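Local coordinates for protein homoserine O-acetyltransferase (Pseudomonas veronii, PDB 5EFZ) that hydrolyses ethyl acetate and other short acetate esters as a homodimeric alpha/beta-hydrolase esterase involved in methyl ketone breakdown, at residues Ile80-Arg84 with Ala85-Ser89; Ala53-Ala56 with Asp57-Ala61. All coordinates share one frame; numbering follows the deposited sequence.

Interaction 1: residues Ile80-Arg84 with Ala85-Ser89; sequences IGEGR and ALDPS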
loop_
_atom_site.group_PDB
_atom_site.type_symbol
_atom_site.label_atom_id
_atom_site.label_comp_id
_atom_site.label_asym_id
_atom_site.label_seq_id
_atom_site.Cartn_x
_atom_site.Cartn_y
_atom_site.Cartn_z
ATOM N N ILE A 80 0.613 -2.312 28.980
ATOM C CA ILE A 80 1.011 -2.171 30.390
ATOM C C ILE A 80 0.215 -3.076 31.320
ATOM O O ILE A 80 -1.008 -3.154 31.213
ATOM C CB ILE A 80 0.871 -0.696 30.845
ATOM C CG1 ILE A 80 1.786 0.191 30.000
ATOM C CG2 ILE A 80 1.143 -0.572 32.372
ATOM C CD1 ILE A 80 1.605 1.715 30.267
ATOM N N GLY A 81 0.904 -3.786 32.226
ATOM C CA GLY A 81 0.197 -4.609 33.187
ATOM C C GLY A 81 1.105 -5.538 33.976
ATOM O O GLY A 81 2.247 -5.818 33.588
ATOM N N GLU A 82 0.597 -6.046 35.082
ATOM C CA GLU A 82 1.445 -6.862 35.937
ATOM C C GLU A 82 2.042 -8.113 35.264
ATOM O O GLU A 82 3.191 -8.455 35.516
ATOM C CB GLU A 82 0.688 -7.239 37.205
ATOM C CG GLU A 82 0.715 -6.079 38.186
ATOM C CD GLU A 82 0.344 -6.450 39.604
ATOM O OE1 GLU A 82 -0.017 -7.623 39.869
ATOM O OE2 GLU A 82 0.428 -5.547 40.458
ATOM N N GLY A 83 1.337 -8.778 34.374
ATOM C CA GLY A 83 1.990 -9.940 33.774
ATOM C C GLY A 83 2.988 -9.612 32.659
ATOM O O GLY A 83 3.556 -10.493 32.033
ATOM N N ARG A 84 3.215 -8.334 32.406
ATOM C CA ARG A 84 3.841 -7.927 31.145
ATOM C C ARG A 84 5.283 -7.442 31.344
ATOM O O ARG A 84 5.731 -7.297 32.470
ATOM C CB ARG A 84 3.001 -6.830 30.486
ATOM C CG ARG A 84 1.491 -7.107 30.443
ATOM C CD ARG A 84 1.132 -8.140 29.389
ATOM N NE ARG A 84 1.490 -7.713 28.030
ATOM C CZ ARG A 84 0.740 -6.931 27.252
ATOM N NH1 ARG A 84 -0.431 -6.465 27.684
ATOM N NH2 ARG A 84 1.156 -6.618 26.025
ATOM N N ALA A 85 6.003 -7.178 30.255
ATOM C CA ALA A 85 7.333 -6.570 30.377
ATOM C C ALA A 85 7.233 -5.170 31.015
ATOM O O ALA A 85 8.002 -4.832 31.936
ATOM C CB ALA A 85 8.027 -6.489 29.001
ATOM N N LEU A 86 6.305 -4.350 30.512
ATOM C CA LEU A 86 6.044 -3.036 31.110
ATOM C C LEU A 86 5.140 -3.234 32.323
ATOM O O LEU A 86 3.935 -3.016 32.275
ATOM C CB LEU A 86 5.396 -2.089 30.111
ATOM C CG LEU A 86 6.178 -1.924 28.798
ATOM C CD1 LEU A 86 5.550 -0.858 27.935
ATOM C CD2 LEU A 86 7.644 -1.619 29.082
ATOM N N ASP A 87 5.760 -3.634 33.416
ATOM C CA ASP A 87 5.083 -4.042 34.628
ATOM C C ASP A 87 5.133 -2.906 35.649
ATOM O O ASP A 87 6.197 -2.586 36.151
ATOM C CB ASP A 87 5.775 -5.305 35.170
ATOM C CG ASP A 87 5.085 -5.913 36.378
ATOM O OD1 ASP A 87 4.331 -5.226 37.099
ATOM O OD2 ASP A 87 5.318 -7.120 36.618
ATOM N N PRO A 88 3.977 -2.328 35.993
ATOM C CA PRO A 88 3.985 -1.185 36.919
ATOM C C PRO A 88 4.259 -1.559 38.383
ATOM O O PRO A 88 4.413 -0.671 39.249
ATOM C CB PRO A 88 2.584 -0.592 36.733
ATOM C CG PRO A 88 1.742 -1.755 36.331
ATOM C CD PRO A 88 2.618 -2.678 35.538
ATOM N N SER A 89 4.365 -2.851 38.685
ATOM C CA SER A 89 4.780 -3.217 40.033
ATOM C C SER A 89 6.313 -3.168 40.156
ATOM O O SER A 89 6.864 -3.293 41.254
ATOM C CB SER A 89 4.248 -4.605 40.417
ATOM O OG SER A 89 4.853 -5.621 39.638
HETATM O O HOH W 1 7.388 -8.375 34.663
#
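The loop that leads from helix 72-79 to strand 92-96 of this alpha/beta hydrolase reverses through a type I beta turn, G81 to R84, and the chain beyond it returns alongside, where G81 N hydrogen-bonds L86 O at 3.1 Å. D87 CA adds a CA-H...O contact to G81 O. On the side facing the sheet, I80 CG2 approaches P88 CD at 4.1 Å, and both side chains rest on I93 and H51. The guanidinium end of R84 leads off elsewhere, NE forming a salt bridge with D349 and NH1 a hydrogen bond with I78 O.

D87 carries the side-chain hydrogen bonding on the returning chain. With CG anti to its own N (chi1 -175°), the carboxylate is laid against the E82 peptide. D87 OD1 accepts from S89 N at 2.9 Å, an Asx turn, and also from S89 OG at 2.6 Å, both from one face of the carboxylate plane. D87 OD2 faces E82 O at only 2.7 Å, two acceptors with no hydrogen bond assigned between them. A water donates to D87 OD2 at 3.1 Å and also to R84 O at 3.0 Å, bridging the end of the turn to the D87 side chain. With an alanine at D87, S89 N and OG would probably lose their shared acceptor and the water one of its two mates, leaving the P88-S89 backbone freer to turn.

The carboxylate of E82 is also nearby, its OE2 5.2 Å from D87 OD1. That like charge and the close E82 carbonyl would tend to raise the proton affinity of D87, whereas the two S89 donors and the water work the other way; the short approach of OD2 to E82 O is consistent with D87 carrying a proton part of the time.

Interaction 2: residues Ala53-Ala56 with Asp57-Ala61; sequences ALNA and DKSNA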
loop_
_atom_site.group_PDB
_atom_site.type_symbol
_atom_site.label_atom_id
_atom_site.label_comp_id
_atom_site.label_asym_id
_atom_site.label_seq_id
_atom_site.Cartn_x
_atom_site.Cartn_y
_atom_site.Cartn_z
ATOM N N ALA A 53 5.207 3.216 40.684
ATOM C CA ALA A 53 5.929 4.148 41.530
ATOM C C ALA A 53 7.411 4.180 41.165
ATOM O O ALA A 53 7.996 3.147 40.834
ATOM C CB ALA A 53 5.751 3.762 42.999
ATOM N N LEU A 54 8.020 5.362 41.248
ATOM C CA LEU A 54 9.476 5.485 41.126
ATOM C C LEU A 54 10.201 4.823 42.303
ATOM O O LEU A 54 9.746 4.949 43.440
ATOM C CB LEU A 54 9.870 6.964 41.063
ATOM C CG LEU A 54 9.560 7.702 39.762
ATOM C CD1 LEU A 54 9.729 9.182 40.008
ATOM C CD2 LEU A 54 10.501 7.206 38.626
ATOM N N ASN A 55 11.322 4.148 42.060
ATOM C CA ASN A 55 12.082 3.566 43.192
ATOM C C ASN A 55 12.930 4.640 43.882
ATOM O O ASN A 55 12.820 5.815 43.543
ATOM C CB ASN A 55 12.945 2.373 42.747
ATOM C CG ASN A 55 13.931 2.713 41.630
ATOM O OD1 ASN A 55 14.199 3.876 41.354
ATOM N ND2 ASN A 55 14.510 1.672 41.005
ATOM N N ALA A 56 13.777 4.243 44.836
ATOM C CA ALA A 56 14.493 5.206 45.678
ATOM C C ALA A 56 15.315 6.217 44.886
ATOM O O ALA A 56 15.391 7.383 45.254
ATOM C CB ALA A 56 15.407 4.473 46.663
ATOM N N ASP A 57 15.968 5.772 43.823
ATOM C CA ASP A 57 16.845 6.685 43.086
ATOM C C ASP A 57 16.312 6.968 41.682
ATOM O O ASP A 57 17.055 7.398 40.800
ATOM C CB ASP A 57 18.271 6.122 43.022
ATOM C CG ASP A 57 18.355 4.809 42.226
ATOM O OD1 ASP A 57 17.308 4.136 42.008
ATOM O OD2 ASP A 57 19.491 4.453 41.828
ATOM N N LYS A 58 15.015 6.760 41.505
ATOM C CA LYS A 58 14.352 7.034 40.211
ATOM C C LYS A 58 15.068 6.388 39.035
ATOM O O LYS A 58 15.242 7.024 37.979
ATOM C CB LYS A 58 14.229 8.553 39.991
ATOM C CG LYS A 58 13.457 9.244 41.130
ATOM C CD LYS A 58 13.225 10.717 40.857
ATOM C CE LYS A 58 12.591 11.404 42.082
ATOM N NZ LYS A 58 12.278 12.823 41.799
ATOM N N SER A 59 15.474 5.126 39.221
ATOM C CA SER A 59 16.208 4.407 38.197
ATOM C C SER A 59 15.329 3.397 37.472
ATOM O O SER A 59 15.839 2.605 36.674
ATOM C CB SER A 59 17.426 3.678 38.807
ATOM O OG SER A 59 17.032 2.723 39.788
ATOM N N ASN A 60 14.022 3.415 37.750
ATOM C CA ASN A 60 13.108 2.456 37.113
ATOM C C ASN A 60 12.040 3.121 36.262
ATOM O O ASN A 60 10.947 2.578 36.074
ATOM C CB ASN A 60 12.436 1.572 38.168
ATOM C CG ASN A 60 11.498 2.368 39.086
ATOM O OD1 ASN A 60 11.712 3.548 39.314
ATOM N ND2 ASN A 60 10.485 1.704 39.637
ATOM N N ALA A 61 12.368 4.283 35.715
ATOM C CA ALA A 61 11.439 5.019 34.854
ATOM C C ALA A 61 11.501 4.525 33.414
ATOM O O ALA A 61 12.584 4.416 32.827
ATOM C CB ALA A 61 11.753 6.507 34.914
#
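The side-chain amides of N55 and N60 stack, their planes 18° apart, with N60 OD1 lying 3.3 Å from N55 CG. The opposite face of the N55 amide looks toward D57, whose OD1 lies over the oxygen end of the group. The edges are taken up by S59: its backbone N gives a hydrogen bond to N55 OD1 in the carbonyl plane, on a lone pair, at 2.8 Å, while N55 ND2 donates to S59 OG at 3.0 Å. One residue thus grips both ends of the amide and fixes its rotation.

These side chains fold over a type I beta turn, N55 to K58, in the loop between strands 45-51 and 61-65 of the alpha/beta-hydrolase sheet. K58 N reaches back to N55 O at 3.1 Å to close the turn. S59 OG donates a hydrogen bond to D57 OD1, on the syn side of the carboxylate, at 2.6 Å, and so links the amide edge to a carboxylate.

N60 is buried, yet both ends of its amide have partners. N60 ND2 donates to A53 O at 3.1 Å, in the plane of that carbonyl, and also to K90 O in the run leading into strand 92-96. OD1 accepts from N55 N, which approaches from above the N60 carbonyl plane. The torsion that sets CG between the N and carbonyl carbon of N60 (chi1 66°) turns the amide back across the loop toward A53 and N55.

On the side of the loop facing I141, L54 spreads its two methyls: CD2 packs on A61 CB, and I141 touches both residues. L54 CD1 meets the extended aliphatic chain of K58 at an oblique angle, 3.9 Å from K58 CG, and that chain carries on to NZ, which is hydrogen-bonded to F139 O.

Followed from the N terminus, the chain leaves strand 45-51 and meets interaction 2 first, a tight reversal at 53-61 that delivers it into strand 61-65. That strand and helix 72-79 come next, and interaction 1 then turns the chain at 80-89 toward strand 92-96. The contacts are in series, neither nesting nor crossing. Strand 92-96 sits between 45-51 and 61-65 in the sheet, so the two loops bring chain to neighbouring strands; the centres of interactions 1 and 2 are about 15 Å apart, and the nearest atoms of interactions 1 and 2 about 4 Å apart, without touching. Interaction 1 also faces helix 342-356, whereas interaction 2 borders the loop after helix 124-139.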